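Local coordinates for protein putative xanthine dehydrogenase YAGS fad-binding subunit (Escherichia coli, PDB 5G5G) that probably oxidises aldehydes at a molybdenum centre with a pterin cytosine dinucleotide cofactor, as the large subunit of a periplasmic aldehyde oxidase, at residues Trp429-Asn441 and Cys696-Thr710. Numbering follows the deposited sequence.
Sequences WLVGHGVAAGFRN and CGVSAAIANAVYNAT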
ATOM      1  N   TRP C 429     -17.232  19.502  11.297  1.00 22.27           N
ATOM      2  CA  TRP C 429     -15.809  19.459  10.927  1.00 21.46           C
ATOM      3  C   TRP C 429     -15.131  20.816  11.195  1.00 21.92           C
ATOM      4  O   TRP C 429     -15.683  21.868  10.819  1.00 22.82           O
ATOM      5  CB  TRP C 429     -15.652  19.124   9.449  1.00 21.57           C
ATOM      6  CG  TRP C 429     -16.207  17.776   9.152  1.00 22.32           C
ATOM      7  CD1 TRP C 429     -17.521  17.461   8.812  1.00 24.03           C
ATOM      8  CD2 TRP C 429     -15.511  16.543   9.253  1.00 21.73           C
ATOM      9  NE1 TRP C 429     -17.652  16.099   8.651  1.00 23.15           N
ATOM     10  CE2 TRP C 429     -16.439  15.509   8.921  1.00 22.37           C
ATOM     11  CE3 TRP C 429     -14.194  16.206   9.568  1.00 20.26           C
ATOM     12  CZ2 TRP C 429     -16.086  14.150   8.936  1.00 22.30           C
ATOM     13  CZ3 TRP C 429     -13.846  14.873   9.583  1.00 20.58           C
ATOM     14  CH2 TRP C 429     -14.779  13.853   9.248  1.00 21.87           C
ATOM     15  N   LEU C 430     -13.975  20.782  11.868  1.00 20.68           N
ATOM     16  CA  LEU C 430     -13.057  21.931  11.932  1.00 20.04           C
ATOM     17  C   LEU C 430     -12.239  21.911  10.661  1.00 18.55           C
ATOM     18  O   LEU C 430     -11.663  20.869  10.305  1.00 17.85           O
ATOM     19  CB  LEU C 430     -12.129  21.840  13.137  1.00 21.03           C
ATOM     20  CG  LEU C 430     -12.801  21.978  14.496  1.00 22.69           C
ATOM     21  CD1 LEU C 430     -12.045  21.233  15.600  1.00 23.22           C
ATOM     22  CD2 LEU C 430     -12.960  23.448  14.836  1.00 24.04           C
ATOM     23  N   VAL C 431     -12.220  23.031   9.947  1.00 17.95           N
ATOM     24  CA  VAL C 431     -11.474  23.146   8.691  1.00 17.27           C
ATOM     25  C   VAL C 431     -10.207  23.947   8.873  1.00 16.49           C
ATOM     26  O   VAL C 431     -10.193  24.992   9.575  1.00 16.67           O
ATOM     27  CB  VAL C 431     -12.328  23.824   7.633  1.00 18.24           C
ATOM     28  CG1 VAL C 431     -11.567  23.958   6.344  1.00 18.21           C
ATOM     29  CG2 VAL C 431     -13.617  22.997   7.420  1.00 19.13           C
ATOM     30  N   GLY C 432      -9.145  23.471   8.251  1.00 15.63           N
ATOM     31  CA  GLY C 432      -7.859  24.141   8.295  1.00 15.55           C
ATOM     32  C   GLY C 432      -7.134  24.086   6.977  1.00 15.03           C
ATOM     33  O   GLY C 432      -7.355  23.177   6.165  1.00 14.79           O
ATOM     34  N   HIS C 433      -6.246  25.076   6.786  1.00 14.93           N
ATOM     35  CA  HIS C 433      -5.419  25.242   5.627  1.00 14.75           C
ATOM     36  C   HIS C 433      -3.966  25.264   6.051  1.00 14.56           C
ATOM     37  O   HIS C 433      -3.634  25.895   7.064  1.00 14.63           O
ATOM     38  CB  HIS C 433      -5.782  26.546   4.890  1.00 15.79           C
ATOM     39  CG  HIS C 433      -7.215  26.618   4.486  1.00 17.01           C
ATOM     40  ND1 HIS C 433      -8.188  27.171   5.290  1.00 18.40           N
ATOM     41  CD2 HIS C 433      -7.862  26.102   3.408  1.00 18.26           C
ATOM     42  CE1 HIS C 433      -9.362  27.079   4.690  1.00 19.25           C
ATOM     43  NE2 HIS C 433      -9.199  26.382   3.572  1.00 19.33           N
ATOM     44  N   GLY C 434      -3.130  24.525   5.335  1.00 13.39           N
ATOM     45  CA  GLY C 434      -1.690  24.430   5.605  1.00 13.41           C
ATOM     46  C   GLY C 434      -0.864  24.472   4.347  1.00 13.22           C
ATOM     47  O   GLY C 434      -1.333  24.114   3.256  1.00 12.60           O
ATOM     48  N   VAL C 435       0.395  24.902   4.510  1.00 12.82           N
ATOM     49  CA  VAL C 435       1.335  24.911   3.436  1.00 12.80           C
ATOM     50  C   VAL C 435       2.659  24.351   3.873  1.00 12.17           C
ATOM     51  O   VAL C 435       3.027  24.458   5.058  1.00 12.12           O
ATOM     52  CB  VAL C 435       1.536  26.356   2.892  1.00 12.99           C
ATOM     53  CG1 VAL C 435       2.097  27.283   3.983  1.00 13.26           C
ATOM     54  CG2 VAL C 435       2.391  26.399   1.641  1.00 13.25           C
ATOM     55  N   ALA C 436       3.380  23.798   2.900  1.00 11.81           N
ATOM     56  CA  ALA C 436       4.793  23.415   3.098  1.00 11.77           C
ATOM     57  C   ALA C 436       5.534  23.463   1.769  1.00 12.12           C
ATOM     58  O   ALA C 436       4.919  23.326   0.683  1.00 13.03           O
ATOM     59  CB  ALA C 436       4.919  22.021   3.707  1.00 11.48           C
ATOM     60  N   ALA C 437       6.862  23.586   1.855  1.00 12.15           N
ATOM     61  CA  ALA C 437       7.750  23.480   0.719  1.00 12.51           C
ATOM     62  C   ALA C 437       8.212  22.036   0.535  1.00 12.55           C
ATOM     63  O   ALA C 437       8.366  21.292   1.504  1.00 12.58           O
ATOM     64  CB  ALA C 437       8.962  24.350   0.921  1.00 13.12           C
ATOM     65  N   GLY C 438       8.441  21.687  -0.727  1.00 12.72           N
ATOM     66  CA  GLY C 438       9.155  20.513  -1.124  1.00 12.62           C
ATOM     67  C   GLY C 438      10.469  20.845  -1.816  1.00 12.41           C
ATOM     68  O   GLY C 438      10.623  21.884  -2.431  1.00 12.14           O
ATOM     69  N   PHE C 439      11.408  19.926  -1.709  1.00 12.77           N
ATOM     70  CA  PHE C 439      12.769  20.074  -2.169  1.00 12.94           C
ATOM     71  C   PHE C 439      13.319  18.690  -2.399  1.00 13.15           C
ATOM     72  O   PHE C 439      13.181  17.821  -1.528  1.00 13.40           O
ATOM     73  CB  PHE C 439      13.598  20.768  -1.094  1.00 14.37           C
ATOM     74  CG  PHE C 439      15.075  20.861  -1.425  1.00 15.53           C
ATOM     75  CD1 PHE C 439      15.515  21.877  -2.246  1.00 16.80           C
ATOM     76  CD2 PHE C 439      15.974  19.844  -1.038  1.00 16.15           C
ATOM     77  CE1 PHE C 439      16.863  21.961  -2.610  1.00 17.80           C
ATOM     78  CE2 PHE C 439      17.318  19.879  -1.432  1.00 17.13           C
ATOM     79  CZ  PHE C 439      17.742  20.961  -2.211  1.00 16.79           C
ATOM     80  N   ARG C 440      14.020  18.509  -3.516  1.00 12.94           N
ATOM     81  CA  ARG C 440      14.705  17.226  -3.822  1.00 12.50           C
ATOM     82  C   ARG C 440      15.751  17.491  -4.863  1.00 12.61           C
ATOM     83  O   ARG C 440      15.472  18.168  -5.854  1.00 13.14           O
ATOM     84  CB  ARG C 440      13.711  16.189  -4.312  1.00 12.47           C
ATOM     85  CG  ARG C 440      14.263  14.786  -4.508  1.00 12.49           C
ATOM     86  CD  ARG C 440      14.636  14.073  -3.218  1.00 13.19           C
ATOM     87  NE  ARG C 440      15.171  12.764  -3.537  1.00 13.27           N
ATOM     88  CZ  ARG C 440      15.766  11.933  -2.682  1.00 14.83           C
ATOM     89  NH1 ARG C 440      15.955  12.280  -1.406  1.00 15.08           N
ATOM     90  NH2 ARG C 440      16.184  10.738  -3.099  1.00 14.00           N
ATOM     91  N   ASN C 441      16.959  17.018  -4.635  1.00 12.29           N
ATOM     92  CA  ASN C 441      18.013  17.238  -5.591  1.00 12.79           C
ATOM     93  C   ASN C 441      17.764  16.533  -6.956  1.00 13.09           C
ATOM     94  O   ASN C 441      16.980  15.571  -7.050  1.00 13.90           O
ATOM     95  CB  ASN C 441      19.364  16.848  -5.003  1.00 13.51           C
ATOM     96  CG  ASN C 441      19.870  17.868  -3.983  1.00 14.56           C
ATOM     97  OD1 ASN C 441      19.636  19.062  -4.124  1.00 15.15           O
ATOM     98  ND2 ASN C 441      20.591  17.406  -2.987  1.00 15.41           N
ATOM     99  N   CYS C 696       7.769  15.204  -1.187  1.00 12.37           N
ATOM    100  CA  CYS C 696       8.522  16.069  -0.308  1.00 12.36           C
ATOM    101  C   CYS C 696       7.707  17.253   0.138  1.00 12.89           C
ATOM    102  O   CYS C 696       7.255  18.049  -0.709  1.00 13.13           O
ATOM    103  CB  CYS C 696       9.749  16.544  -1.037  1.00 12.36           C
ATOM    104  SG  CYS C 696      10.933  15.170  -1.382  1.00 13.38           S
ATOM    105  N   GLY C 697       7.511  17.373   1.456  1.00 12.46           N
ATOM    106  CA  GLY C 697       6.679  18.425   2.007  1.00 12.94           C
ATOM    107  C   GLY C 697       5.185  18.146   2.173  1.00 12.94           C
ATOM    108  O   GLY C 697       4.499  18.876   2.882  1.00 12.57           O
ATOM    109  N   VAL C 698       4.673  17.074   1.580  1.00 12.50           N
ATOM    110  CA  VAL C 698       3.239  16.830   1.611  1.00 12.86           C
ATOM    111  C   VAL C 698       2.736  16.615   3.044  1.00 12.11           C
ATOM    112  O   VAL C 698       1.731  17.206   3.465  1.00 11.81           O
ATOM    113  CB  VAL C 698       2.834  15.590   0.748  1.00 13.59           C
ATOM    114  CG1 VAL C 698       1.383  15.197   0.986  1.00 14.26           C
ATOM    115  CG2 VAL C 698       3.065  15.891  -0.756  1.00 14.66           C
ATOM    116  N   SER C 699       3.412  15.745   3.769  1.00 11.69           N
ATOM    117  CA  SER C 699       2.926  15.361   5.089  1.00 11.70           C
ATOM    118  C   SER C 699       2.929  16.567   6.036  1.00 11.81           C
ATOM    119  O   SER C 699       2.031  16.719   6.862  1.00 11.53           O
ATOM    120  CB  SER C 699       3.788  14.229   5.672  1.00 12.53           C
ATOM    121  OG  SER C 699       3.679  13.105   4.825  1.00 13.53           O
ATOM    122  N   ALA C 700       3.959  17.401   5.933  1.00 11.70           N
ATOM    123  CA  ALA C 700       3.967  18.573   6.809  1.00 12.10           C
ATOM    124  C   ALA C 700       2.886  19.571   6.423  1.00 12.08           C
ATOM    125  O   ALA C 700       2.340  20.260   7.284  1.00 11.98           O
ATOM    126  CB  ALA C 700       5.293  19.281   6.789  1.00 12.72           C
ATOM    127  N   ALA C 701       2.602  19.726   5.131  1.00 11.82           N
ATOM    128  CA  ALA C 701       1.476  20.598   4.756  1.00 11.71           C
ATOM    129  C   ALA C 701       0.180  20.102   5.395  1.00 11.75           C
ATOM    130  O   ALA C 701      -0.552  20.897   5.935  1.00 11.53           O
ATOM    131  CB  ALA C 701       1.314  20.703   3.267  1.00 12.20           C
ATOM    132  N   ILE C 702      -0.038  18.775   5.445  1.00 11.06           N
ATOM    133  CA  ILE C 702      -1.190  18.240   6.163  1.00 11.62           C
ATOM    134  C   ILE C 702      -1.135  18.520   7.687  1.00 11.65           C
ATOM    135  O   ILE C 702      -2.125  18.930   8.299  1.00 12.10           O
ATOM    136  CB  ILE C 702      -1.319  16.737   5.861  1.00 11.20           C
ATOM    137  CG1 ILE C 702      -1.572  16.569   4.349  1.00 11.34           C
ATOM    138  CG2 ILE C 702      -2.415  16.070   6.718  1.00 11.85           C
ATOM    139  CD1 ILE C 702      -1.409  15.119   3.918  1.00 11.04           C
ATOM    140  N   ALA C 703      -0.004  18.248   8.308  1.00 11.91           N
ATOM    141  CA  ALA C 703       0.178  18.567   9.727  1.00 12.60           C
ATOM    142  C   ALA C 703      -0.101  20.042  10.050  1.00 12.96           C
ATOM    143  O   ALA C 703      -0.820  20.332  11.013  1.00 13.94           O
ATOM    144  CB  ALA C 703       1.590  18.209  10.190  1.00 13.08           C
ATOM    145  N   ASN C 704       0.426  20.946   9.217  1.00 12.55           N
ATOM    146  CA  ASN C 704       0.236  22.358   9.397  1.00 12.73           C
ATOM    147  C   ASN C 704      -1.266  22.735   9.235  1.00 13.12           C
ATOM    148  O   ASN C 704      -1.762  23.617   9.915  1.00 13.41           O
ATOM    149  CB  ASN C 704       1.104  23.098   8.428  1.00 12.82           C
ATOM    150  CG  ASN C 704       2.617  23.003   8.772  1.00 12.69           C
ATOM    151  OD1 ASN C 704       3.005  22.709   9.888  1.00 13.10           O
ATOM    152  ND2 ASN C 704       3.436  23.306   7.817  1.00 13.11           N
ATOM    153  N   ALA C 705      -1.958  22.066   8.317  1.00 12.60           N
ATOM    154  CA  ALA C 705      -3.411  22.246   8.130  1.00 12.70           C
ATOM    155  C   ALA C 705      -4.187  21.753   9.326  1.00 12.97           C
ATOM    156  O   ALA C 705      -5.156  22.372   9.728  1.00 14.01           O
ATOM    157  CB  ALA C 705      -3.898  21.552   6.833  1.00 12.31           C
ATOM    158  N   VAL C 706      -3.797  20.600   9.889  1.00 13.25           N
ATOM    159  CA  VAL C 706      -4.399  20.134  11.146  1.00 13.86           C
ATOM    160  C   VAL C 706      -4.205  21.126  12.296  1.00 14.02           C
ATOM    161  O   VAL C 706      -5.147  21.393  13.057  1.00 14.62           O
ATOM    162  CB  VAL C 706      -3.880  18.734  11.544  1.00 13.53           C
ATOM    163  CG1 VAL C 706      -4.312  18.366  12.953  1.00 14.22           C
ATOM    164  CG2 VAL C 706      -4.321  17.653  10.520  1.00 13.25           C
ATOM    165  N   TYR C 707      -2.993  21.690  12.394  1.00 13.79           N
ATOM    166  CA  TYR C 707      -2.768  22.744  13.370  1.00 14.53           C
ATOM    167  C   TYR C 707      -3.711  23.930  13.126  1.00 14.65           C
ATOM    168  O   TYR C 707      -4.339  24.460  14.067  1.00 15.02           O
ATOM    169  CB  TYR C 707      -1.330  23.234  13.384  1.00 14.65           C
ATOM    170  CG  TYR C 707      -1.165  24.420  14.315  1.00 15.24           C
ATOM    171  CD1 TYR C 707      -1.268  24.256  15.693  1.00 16.01           C
ATOM    172  CD2 TYR C 707      -0.933  25.704  13.830  1.00 15.52           C
ATOM    173  CE1 TYR C 707      -1.156  25.332  16.571  1.00 16.57           C
ATOM    174  CE2 TYR C 707      -0.819  26.767  14.715  1.00 16.35           C
ATOM    175  CZ  TYR C 707      -0.934  26.574  16.068  1.00 16.81           C
ATOM    176  OH  TYR C 707      -0.818  27.610  16.931  1.00 18.05           O
ATOM    177  N   ASN C 708      -3.770  24.389  11.881  1.00 14.28           N
ATOM    178  CA  ASN C 708      -4.642  25.509  11.571  1.00 14.87           C
ATOM    179  C   ASN C 708      -6.115  25.149  11.895  1.00 14.87           C
ATOM    180  O   ASN C 708      -6.901  25.985  12.359  1.00 15.37           O
ATOM    181  CB  ASN C 708      -4.486  25.915  10.115  1.00 14.99           C
ATOM    182  CG  ASN C 708      -5.361  27.101   9.741  1.00 15.65           C
ATOM    183  OD1 ASN C 708      -6.362  26.953   9.040  1.00 15.76           O
ATOM    184  ND2 ASN C 708      -5.023  28.279  10.261  1.00 16.36           N
ATOM    185  N   ALA C 709      -6.503  23.896  11.690  1.00 14.98           N
ATOM    186  CA  ALA C 709      -7.902  23.516  12.028  1.00 15.29           C
ATOM    187  C   ALA C 709      -8.237  23.465  13.488  1.00 16.25           C
ATOM    188  O   ALA C 709      -9.386  23.757  13.858  1.00 17.45           O
ATOM    189  CB  ALA C 709      -8.246  22.185  11.406  1.00 14.97           C
ATOM    190  N   THR C 710      -7.273  23.048  14.317  1.00 16.11           N
ATOM    191  CA  THR C 710      -7.530  22.690  15.683  1.00 16.72           C
ATOM    192  C   THR C 710      -6.803  23.524  16.731  1.00 17.12           C
ATOM    193  O   THR C 710      -7.187  23.501  17.881  1.00 17.63           O
ATOM    194  CB  THR C 710      -7.110  21.243  15.962  1.00 16.03           C
ATOM    195  OG1 THR C 710      -5.706  21.052  15.693  1.00 16.27           O
ATOM    196  CG2 THR C 710      -7.890  20.260  15.073  1.00 15.80           C
TER
HETATM  197  O   HOH W   1      -8.899  27.504   9.807  1.00 17.32           O
HETATM  198  O   HOH W   2     -10.855  25.873  12.264  1.00 20.72           O
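Asn708 OD1 is gripped twice: His433 N donates to it over 2.9 Å in a nearly straight bond (168° at the hydrogen), tilted from the carbonyl plane, and a water bound also to Val431 O donates at 2.7 Å. The side chain reaches the strand because its CG stands anti to the backbone N (chi1 -179°), bringing the amide obliquely past the His433 ring; its ND2 is held by Asn418 O. Replacing Asn708 with a leucine would probably leave His433 N without its acceptor and deprive the bridging water of one partner. One helical turn earlier, Asn704 makes the complementary bond, its ND2 donating a hydrogen bond to Val435 O at 3.0 Å, with that oxygen close to the amide plane; the same nitrogen also serves Glu362 O. Two asparagines thus bond to one N-H and one C=O of the strand.

Between these polar ties the packing illustrates how small residues let a helix lie close on a strand, here with axes 5.5 Å apart and running roughly antiparallel (142°). Gly432 and Gly434 each face the helix, where a CB would collide with its backbone, and the methyl of Ala705 rests 3.4 Å from Gly434 N. Ala709 CB likewise sits over Gly432 N, while Ala436 CB meets Ala701 CB at 3.9 Å. At the N-cap of the helix, Gly697 CA approaches Ala437 O at 3.4 Å in a CH...O contact.

Near the molybdenum pocket, Arg440 directs its guanidinium away from the helix to salt bridges with Glu354 and Glu692. Strand 429-441 pairs with strand 584-596 in a mixed sheet, and helix 698-710 lies against that sheet, touching strand 584-596 as well as strand 429-441, with helices 354-372 and 619-638 beside it.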